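Local coordinates for beta-lactamase-like protein (Novosphingobium pentaromativorans US6-1, PDB 6AUF), which probably hydrolyses beta-lactam antibiotics as a two-zinc metallo-beta-lactamase of the B3 subclass, at residues A[127-132]-A[158-163]; A[100-105]-A[168-173]; A[164-169]-A[178-183]. One frame throughout, in Å; residues are numbered along the deposited sequence.

How the interactions relate
Residues 158-173 run from the first sheet of the metallo-beta-lactamase sandwich to the second, and the three contacts lie along this passage. Interaction 1 places the outermost strand 162-164 beside 126-130, interaction 3 fastens the turn that follows to strand 175-181, and interaction 2 packs strand 169-172 face to face on 100-104. Their centres lie 11 to 12 Å apart. Leu164 N probably bonds to Ala129 O at 2.6 Å, tying interaction 3 to 1, and Leu164 CD1 meets Val170 CG2 of interaction 2 at 3.9 Å. Side chain to side chain, the zinc ligand His107 is about 10 Å from Ala129 (interaction 1) and Glu181 (interaction 3) and about 11 Å from Leu104 (interaction 2).

Interaction 1 (A[127-132]-A[158-163]); sequences IAAVAS and VHVARV
Val160 is the bump that fits between Ile127 and Ala129. Its two methyls fork over the hollow between them: Val160 CG2 meets Ile127 CG2 at 4.3 Å, and Val160 CG1 lies 4.3 Å from Ala129 CB. The fork is set by chi1 of 171°, which puts CG1 anti to the backbone N and CG2 beside it. Ile127 CG2 and Ala129 CB bound the hollow on its two sides. Farther back along the segment, Ile127 and Val158 reach toward each other tip to tip, although the exact spacing of their methyls is doubtful in the model. A water bridges the backbone here, accepting from Ile127 N and donating to His159 O.

The backbones draw together at Ile127 O, which is gripped by two successive amides. Ala161 N donates to Ile127 O at 2.9 Å, tilted from the carbonyl plane, and Arg162 N donates to the same Ile127 O at 3.2 Å within that plane. Regular parallel pairing takes over from there, with Ala129 N bonded to Arg162 O at 3.1 Å. Ala128 CB and Arg162 CB sit side by side at 4.0 Å on one face of the sheet, while Ala129 and Val163 share the other. Beyond its CB the Arg162 chain runs extended away from Ala128, and its NH2 is hydrogen-bonded to Ser169 O. At the far end Val163 CG2 rests 4.2 Å from Ala131 CB, an outer, exposed fringe of the contact.

The pairing closes a beta-alpha-beta unit, strand 126-130, helix 131-139 and strand 162-164, at the edge of the first sheet. Helix 131-139 covers the face of Ala129 and Val160 through Leu137, helix 116-121 packs on Ile127 and Val158, and strand 100-104 brings Trp102 against Ala128 and Arg162 on the reverse face.

Interaction 2 (A[100-105]-A[168-173]); sequences VRWILT and DSVTLG
Trp102 and Val170 form the tight centre of this contact. Val170 CG1 stands over one face of the Trp102 indole, 4.0 Å from the centroid of the five-membered ring and only 15° off its normal, a CH-pi contact. Val170 CG2 reaches Leu104 CD2 at 3.8 Å as the two side chains slide past each other in opposite directions. A chi1 of -179° sets CG1 anti to the backbone N and CG2 anti to the carbonyl carbon, and the two branches diverge, one onto the indole and one onto Leu104. Leu172 CD2 comes to the indole edge, near the ring plane, 4.3 Å from Trp102 CD1.

The solvent side is more exposed, and there the contact is limited to the aliphatic base of Arg101, whose CB and CG lie against Leu172 CD2. The rest of that arginine bends at chi2 and carries the guanidinium loosely away. The CB of Thr171, an exposed residue, is directed away from strand 100-104. No hydrogen bond crosses between the segments, whose strand axes pass 8.4 Å apart and run nearly antiparallel at 163°: they belong to two different sheets and meet through side chains.

Strand 100-104 is held in the first sheet between 72-75 and 126-130. From these neighbours Val73 touches both Leu104 and Leu172, and Ala128 packs against Leu104. Strand 169-172 is the edge of the second sheet.

Interaction 3 (A[164-169]-A[178-183]); sequences LVDGDS and TVRETP
The Leu164 side chain crosses that of Val179, Leu164 CD1 lying 4.2 Å from Val179 CG1, the apolar start of the contact. Val165 opens a type II beta turn that runs to Asp168: its O accepts from Asp168 N, and its N donates to Asp168 OD2 from above the carboxylate plane. Asp166 carries the polar centre. Its CG, anti to the backbone N (chi1 -179°), is directed at strand 175-181, where Asp166 OD1 takes Arg180 NE at 2.6 Å on its syn side and Glu181 N at 2.9 Å on its anti side, from opposite faces of the plane. Arg180, bent at chi2 and chi3, folds back to make this salt bridge; its NH2 adds a weak bond to Asp166 OD2, with the two flat groups 47° apart. Gly167, at the positive phi its place in the turn demands, donates N to Val179 O at 2.9 Å. Asp168 O receives Val179 N at 2.9 Å. Ser169 pairs with Thr178 as a non-hydrogen-bonded antiparallel couple, OG lying 3.4 Å from Thr178 CB. In this metallo-beta-lactamase fold the type II turn carries the chain from the first sheet to the second, where it enters the hairpin of strands 169-172 and 175-181.

Interaction 1 (A[127-132]-A[158-163])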
loop_
_atom_site.group_PDB
_atom_site.type_symbol
_atom_site.label_atom_id
_atom_site.label_comp_id
_atom_site.label_asym_id
_atom_site.label_seq_id
_atom_site.Cartn_x
_atom_site.Cartn_y
_atom_site.Cartn_z
ATOM N N ILE A 127 -4.158 3.461 -14.971
ATOM C CA ILE A 127 -4.262 3.675 -13.533
ATOM C C ILE A 127 -5.717 3.521 -13.111
ATOM O O ILE A 127 -6.619 4.104 -13.733
ATOM C CB ILE A 127 -3.716 5.060 -13.147
ATOM C CG1 ILE A 127 -2.203 5.106 -13.395
ATOM C CG2 ILE A 127 -4.096 5.408 -11.719
ATOM C CD1 ILE A 127 -1.638 6.500 -13.435
ATOM N N ALA A 128 -5.943 2.731 -12.062
ATOM C CA ALA A 128 -7.261 2.557 -11.467
ATOM C C ALA A 128 -7.174 2.889 -9.989
ATOM O O ALA A 128 -6.145 2.631 -9.355
ATOM C CB ALA A 128 -7.791 1.133 -11.654
ATOM N N ALA A 129 -8.249 3.464 -9.443
ATOM C CA ALA A 129 -8.219 3.930 -8.062
ATOM C C ALA A 129 -9.637 4.116 -7.537
ATOM O O ALA A 129 -10.585 4.299 -8.305
ATOM C CB ALA A 129 -7.425 5.233 -7.939
ATOM N N VAL A 130 -9.761 4.056 -6.205
ATOM C CA VAL A 130 -11.037 4.291 -5.542
ATOM C C VAL A 130 -11.444 5.751 -5.702
ATOM O O VAL A 130 -10.606 6.659 -5.787
ATOM C CB VAL A 130 -10.972 3.916 -4.048
ATOM C CG1 VAL A 130 -10.620 2.476 -3.878
ATOM C CG2 VAL A 130 -9.990 4.813 -3.310
ATOM N N ALA A 131 -12.746 5.990 -5.721
ATOM C CA ALA A 131 -13.205 7.358 -5.903
ATOM C C ALA A 131 -12.657 8.279 -4.812
ATOM O O ALA A 131 -12.296 9.430 -5.084
ATOM C CB ALA A 131 -14.736 7.391 -5.948
ATOM N N SER A 132 -12.590 7.798 -3.569
ATOM C CA SER A 132 -12.086 8.626 -2.476
ATOM C C SER A 132 -10.648 9.108 -2.686
ATOM O O SER A 132 -10.197 10.014 -1.967
ATOM C CB SER A 132 -12.185 7.845 -1.174
ATOM O OG SER A 132 -13.515 7.409 -0.975
ATOM N N VAL A 158 -1.601 12.611 -12.146
ATOM C CA VAL A 158 -1.847 11.529 -13.090
ATOM C C VAL A 158 -3.336 11.536 -13.404
ATOM O O VAL A 158 -4.148 12.048 -12.629
ATOM C CB VAL A 158 -1.417 10.167 -12.502
ATOM C CG1 VAL A 158 -2.628 9.305 -12.236
ATOM C CG2 VAL A 158 -0.443 9.464 -13.423
ATOM N N HIS A 159 -3.708 10.967 -14.553
ATOM C CA HIS A 159 -5.115 10.779 -14.887
ATOM C C HIS A 159 -5.550 9.374 -14.496
ATOM O O HIS A 159 -4.885 8.392 -14.851
ATOM C CB HIS A 159 -5.391 11.007 -16.370
ATOM C CG HIS A 159 -6.822 10.776 -16.749
ATOM N ND1 HIS A 159 -7.874 11.349 -16.065
ATOM C CD2 HIS A 159 -7.376 10.025 -17.730
ATOM C CE1 HIS A 159 -9.014 10.961 -16.609
ATOM N NE2 HIS A 159 -8.740 10.159 -17.622
ATOM N N VAL A 160 -6.664 9.284 -13.771
ATOM C CA VAL A 160 -7.233 8.008 -13.352
ATOM C C VAL A 160 -8.148 7.507 -14.464
ATOM O O VAL A 160 -9.194 8.106 -14.742
ATOM C CB VAL A 160 -7.987 8.140 -12.027
ATOM C CG1 VAL A 160 -8.740 6.859 -11.720
ATOM C CG2 VAL A 160 -7.015 8.462 -10.905
ATOM N N ALA A 161 -7.755 6.397 -15.093
ATOM C CA ALA A 161 -8.482 5.872 -16.245
ATOM C C ALA A 161 -9.743 5.138 -15.820
ATOM O O ALA A 161 -10.806 5.307 -16.428
ATOM C CB ALA A 161 -7.580 4.941 -17.052
ATOM N N ARG A 162 -9.641 4.308 -14.785
ATOM C CA ARG A 162 -10.790 3.612 -14.223
ATOM C C ARG A 162 -10.935 4.003 -12.764
ATOM O O ARG A 162 -10.037 3.751 -11.950
ATOM C CB ARG A 162 -10.657 2.092 -14.349
ATOM C CG ARG A 162 -11.946 1.394 -13.952
ATOM C CD ARG A 162 -11.863 -0.116 -13.876
ATOM N NE ARG A 162 -13.076 -0.625 -13.245
ATOM C CZ ARG A 162 -13.195 -1.801 -12.645
ATOM N NH1 ARG A 162 -14.358 -2.141 -12.089
ATOM N NH2 ARG A 162 -12.161 -2.624 -12.589
ATOM N N VAL A 163 -12.056 4.605 -12.421
ATOM C CA VAL A 163 -12.283 5.010 -11.044
ATOM C C VAL A 163 -13.238 4.017 -10.395
ATOM O O VAL A 163 -14.271 3.654 -10.973
ATOM C CB VAL A 163 -12.785 6.459 -10.974
ATOM C CG1 VAL A 163 -13.164 6.933 -12.359
ATOM C CG2 VAL A 163 -13.888 6.591 -9.962
HETATM O O HOH W 1 -4.442 5.998 -16.427
#

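Interaction 2 (A[100-105]-A[168-173])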
loop_
_atom_site.group_PDB
_atom_site.type_symbol
_atom_site.label_atom_id
_atom_site.label_comp_id
_atom_site.label_asym_id
_atom_site.label_seq_id
_atom_site.Cartn_x
_atom_site.Cartn_y
_atom_site.Cartn_z
ATOM N N VAL A 100 3.313 -4.732 -17.628
ATOM C CA VAL A 100 2.399 -4.358 -16.552
ATOM C C VAL A 100 1.304 -3.470 -17.137
ATOM O O VAL A 100 1.581 -2.418 -17.723
ATOM C CB VAL A 100 3.134 -3.664 -15.395
ATOM C CG1 VAL A 100 3.972 -2.535 -15.898
ATOM C CG2 VAL A 100 2.143 -3.150 -14.378
ATOM N N ARG A 101 0.059 -3.911 -17.000
ATOM C CA ARG A 101 -1.062 -3.238 -17.633
ATOM C C ARG A 101 -1.783 -2.263 -16.715
ATOM O O ARG A 101 -2.372 -1.297 -17.210
ATOM C CB ARG A 101 -2.053 -4.276 -18.173
ATOM C CG ARG A 101 -1.489 -5.059 -19.355
ATOM C CD ARG A 101 -0.654 -4.119 -20.216
ATOM N NE ARG A 101 -0.204 -4.707 -21.476
ATOM C CZ ARG A 101 0.674 -4.128 -22.292
ATOM N NH1 ARG A 101 1.198 -2.950 -21.970
ATOM N NH2 ARG A 101 1.032 -4.727 -23.422
ATOM N N TRP A 102 -1.731 -2.468 -15.406
ATOM C CA TRP A 102 -2.397 -1.595 -14.447
ATOM C C TRP A 102 -1.427 -1.183 -13.353
ATOM O O TRP A 102 -0.596 -1.983 -12.914
ATOM C CB TRP A 102 -3.604 -2.286 -13.813
ATOM C CG TRP A 102 -4.710 -2.485 -14.788
ATOM C CD1 TRP A 102 -4.946 -3.591 -15.545
ATOM C CD2 TRP A 102 -5.721 -1.532 -15.137
ATOM N NE1 TRP A 102 -6.043 -3.391 -16.341
ATOM C CE2 TRP A 102 -6.538 -2.134 -16.114
ATOM C CE3 TRP A 102 -6.016 -0.226 -14.715
ATOM C CZ2 TRP A 102 -7.638 -1.482 -16.675
ATOM C CZ3 TRP A 102 -7.102 0.421 -15.273
ATOM C CH2 TRP A 102 -7.903 -0.207 -16.243
ATOM N N ILE A 103 -1.533 0.070 -12.925
ATOM C CA ILE A 103 -0.845 0.554 -11.737
ATOM C C ILE A 103 -1.915 0.960 -10.733
ATOM O O ILE A 103 -2.819 1.740 -11.061
ATOM C CB ILE A 103 0.109 1.723 -12.049
ATOM C CG1 ILE A 103 1.323 1.241 -12.835
ATOM C CG2 ILE A 103 0.601 2.382 -10.782
ATOM C CD1 ILE A 103 2.020 2.362 -13.553
ATOM N N LEU A 104 -1.835 0.394 -9.535
ATOM C CA LEU A 104 -2.754 0.665 -8.443
ATOM C C LEU A 104 -1.988 1.350 -7.320
ATOM O O LEU A 104 -0.759 1.473 -7.365
ATOM C CB LEU A 104 -3.406 -0.625 -7.935
ATOM C CG LEU A 104 -3.958 -1.549 -9.018
ATOM C CD1 LEU A 104 -4.408 -2.857 -8.398
ATOM C CD2 LEU A 104 -5.101 -0.887 -9.792
ATOM N N THR A 105 -2.729 1.798 -6.306
ATOM C CA THR A 105 -2.139 2.504 -5.176
ATOM C C THR A 105 -2.764 2.032 -3.876
ATOM O O THR A 105 -3.927 1.626 -3.835
ATOM C CB THR A 105 -2.309 4.029 -5.271
ATOM O OG1 THR A 105 -3.695 4.363 -5.442
ATOM C CG2 THR A 105 -1.486 4.580 -6.419
ATOM N N ASP A 168 -14.860 -3.319 -5.847
ATOM C CA ASP A 168 -14.590 -3.518 -7.261
ATOM C C ASP A 168 -13.374 -4.426 -7.460
ATOM O O ASP A 168 -12.577 -4.674 -6.547
ATOM C CB ASP A 168 -14.341 -2.176 -7.945
ATOM C CG ASP A 168 -15.611 -1.524 -8.468
ATOM O OD1 ASP A 168 -16.694 -2.150 -8.408
ATOM O OD2 ASP A 168 -15.504 -0.375 -8.953
ATOM N N SER A 169 -13.220 -4.901 -8.691
ATOM C CA SER A 169 -12.143 -5.812 -9.041
ATOM C C SER A 169 -11.387 -5.266 -10.235
ATOM O O SER A 169 -11.997 -4.937 -11.258
ATOM C CB SER A 169 -12.683 -7.200 -9.364
ATOM O OG SER A 169 -12.756 -7.962 -8.182
ATOM N N VAL A 170 -10.069 -5.158 -10.110
ATOM C CA VAL A 170 -9.217 -4.928 -11.267
ATOM C C VAL A 170 -8.872 -6.290 -11.853
ATOM O O VAL A 170 -8.278 -7.138 -11.175
ATOM C CB VAL A 170 -7.954 -4.144 -10.897
ATOM C CG1 VAL A 170 -7.108 -3.918 -12.135
ATOM C CG2 VAL A 170 -8.326 -2.827 -10.263
ATOM N N THR A 171 -9.272 -6.514 -13.102
ATOM C CA THR A 171 -9.081 -7.797 -13.760
ATOM C C THR A 171 -8.122 -7.658 -14.932
ATOM O O THR A 171 -8.267 -6.750 -15.760
ATOM C CB THR A 171 -10.401 -8.363 -14.252
ATOM O OG1 THR A 171 -11.240 -7.281 -14.676
ATOM C CG2 THR A 171 -11.065 -9.149 -13.142
ATOM N N LEU A 172 -7.162 -8.576 -15.001
ATOM C CA LEU A 172 -6.176 -8.647 -16.080
ATOM C C LEU A 172 -6.051 -10.127 -16.412
ATOM O O LEU A 172 -5.367 -10.868 -15.701
ATOM C CB LEU A 172 -4.838 -8.052 -15.659
ATOM C CG LEU A 172 -3.815 -7.951 -16.781
ATOM C CD1 LEU A 172 -4.484 -7.375 -18.018
ATOM C CD2 LEU A 172 -2.631 -7.097 -16.357
ATOM N N GLY A 173 -6.718 -10.559 -17.471
ATOM C CA GLY A 173 -6.782 -11.988 -17.721
ATOM C C GLY A 173 -7.379 -12.683 -16.517
ATOM O O GLY A 173 -8.382 -12.237 -15.949
#

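Interaction 3 (A[164-169]-A[178-183])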
loop_
_atom_site.group_PDB
_atom_site.type_symbol
_atom_site.label_atom_id
_atom_site.label_comp_id
_atom_site.label_asym_id
_atom_site.label_seq_id
_atom_site.Cartn_x
_atom_site.Cartn_y
_atom_site.Cartn_z
ATOM N N LEU A 164 -12.856 3.533 -9.219
ATOM C CA LEU A 164 -13.398 2.318 -8.639
ATOM C C LEU A 164 -14.257 2.625 -7.418
ATOM O O LEU A 164 -14.079 3.643 -6.738
ATOM C CB LEU A 164 -12.268 1.362 -8.226
ATOM C CG LEU A 164 -11.230 0.890 -9.231
ATOM C CD1 LEU A 164 -10.130 0.148 -8.491
ATOM C CD2 LEU A 164 -11.834 -0.008 -10.307
ATOM N N VAL A 165 -15.165 1.698 -7.122
ATOM C CA VAL A 165 -15.926 1.742 -5.881
ATOM C C VAL A 165 -15.546 0.558 -5.002
ATOM O O VAL A 165 -15.068 -0.484 -5.468
ATOM C CB VAL A 165 -17.452 1.753 -6.121
ATOM C CG1 VAL A 165 -17.832 2.859 -7.076
ATOM C CG2 VAL A 165 -17.907 0.398 -6.643
ATOM N N ASP A 166 -15.802 0.728 -3.708
ATOM C CA ASP A 166 -15.563 -0.301 -2.709
ATOM C C ASP A 166 -16.090 -1.647 -3.174
ATOM O O ASP A 166 -17.272 -1.778 -3.506
ATOM C CB ASP A 166 -16.218 0.097 -1.393
ATOM C CG ASP A 166 -15.986 -0.921 -0.309
ATOM O OD1 ASP A 166 -14.805 -1.328 -0.120
ATOM O OD2 ASP A 166 -16.973 -1.312 0.361
ATOM N N GLY A 167 -15.199 -2.650 -3.204
ATOM C CA GLY A 167 -15.561 -3.992 -3.614
ATOM C C GLY A 167 -15.326 -4.292 -5.073
ATOM O O GLY A 167 -15.557 -5.429 -5.500
ATOM N N ASP A 168 -14.860 -3.319 -5.847
ATOM C CA ASP A 168 -14.590 -3.518 -7.261
ATOM C C ASP A 168 -13.374 -4.426 -7.460
ATOM O O ASP A 168 -12.577 -4.674 -6.547
ATOM C CB ASP A 168 -14.341 -2.176 -7.945
ATOM C CG ASP A 168 -15.611 -1.524 -8.468
ATOM O OD1 ASP A 168 -16.694 -2.150 -8.408
ATOM O OD2 ASP A 168 -15.504 -0.375 -8.953
ATOM N N SER A 169 -13.220 -4.901 -8.691
ATOM C CA SER A 169 -12.143 -5.812 -9.041
ATOM C C SER A 169 -11.387 -5.266 -10.235
ATOM O O SER A 169 -11.997 -4.937 -11.258
ATOM C CB SER A 169 -12.683 -7.200 -9.364
ATOM O OG SER A 169 -12.756 -7.962 -8.182
ATOM N N THR A 178 -9.019 -7.422 -5.940
ATOM C CA THR A 178 -10.265 -6.829 -5.486
ATOM C C THR A 178 -9.984 -5.833 -4.353
ATOM O O THR A 178 -9.257 -6.139 -3.399
ATOM C CB THR A 178 -11.249 -7.945 -5.117
ATOM O OG1 THR A 178 -11.940 -7.627 -3.910
ATOM C CG2 THR A 178 -10.507 -9.280 -4.980
ATOM N N VAL A 179 -10.529 -4.614 -4.500
ATOM C CA VAL A 179 -10.199 -3.454 -3.673
ATOM C C VAL A 179 -11.274 -3.206 -2.614
ATOM O O VAL A 179 -12.467 -3.456 -2.812
ATOM C CB VAL A 179 -10.034 -2.192 -4.544
ATOM C CG1 VAL A 179 -11.420 -1.659 -4.936
ATOM C CG2 VAL A 179 -9.250 -1.123 -3.798
ATOM N N ARG A 180 -10.839 -2.673 -1.480
ATOM C CA ARG A 180 -11.720 -2.195 -0.436
ATOM C C ARG A 180 -11.307 -0.773 -0.087
ATOM O O ARG A 180 -10.115 -0.509 0.125
ATOM C CB ARG A 180 -11.652 -3.064 0.830
ATOM C CG ARG A 180 -12.249 -4.479 0.750
ATOM C CD ARG A 180 -13.644 -4.547 0.208
ATOM N NE ARG A 180 -14.598 -3.730 0.960
ATOM C CZ ARG A 180 -15.478 -4.203 1.844
ATOM N NH1 ARG A 180 -15.527 -5.500 2.119
ATOM N NH2 ARG A 180 -16.320 -3.372 2.465
ATOM N N GLU A 181 -12.287 0.137 -0.013
ATOM C CA GLU A 181 -12.031 1.440 0.594
ATOM C C GLU A 181 -11.830 1.267 2.097
ATOM O O GLU A 181 -12.719 0.759 2.797
ATOM C CB GLU A 181 -13.166 2.419 0.302
ATOM C CG GLU A 181 -12.939 3.197 -0.993
ATOM C CD GLU A 181 -13.937 4.316 -1.204
ATOM O OE1 GLU A 181 -13.714 5.188 -2.084
ATOM O OE2 GLU A 181 -14.945 4.321 -0.477
ATOM N N THR A 182 -10.663 1.685 2.590
ATOM C CA THR A 182 -10.232 1.442 3.973
ATOM C C THR A 182 -9.679 2.738 4.563
ATOM O O THR A 182 -8.479 2.847 4.831
ATOM C CB THR A 182 -9.185 0.316 4.028
ATOM O OG1 THR A 182 -8.052 0.651 3.204
ATOM C CG2 THR A 182 -9.762 -0.972 3.500
ATOM N N PRO A 183 -10.533 3.736 4.804
ATOM C CA PRO A 183 -10.029 5.109 4.982
ATOM C C PRO A 183 -9.536 5.441 6.382
ATOM O O PRO A 183 -9.854 6.518 6.902
ATOM C CB PRO A 183 -11.250 5.971 4.613
ATOM C CG PRO A 183 -12.232 5.006 3.971
ATOM C CD PRO A 183 -11.997 3.726 4.676
#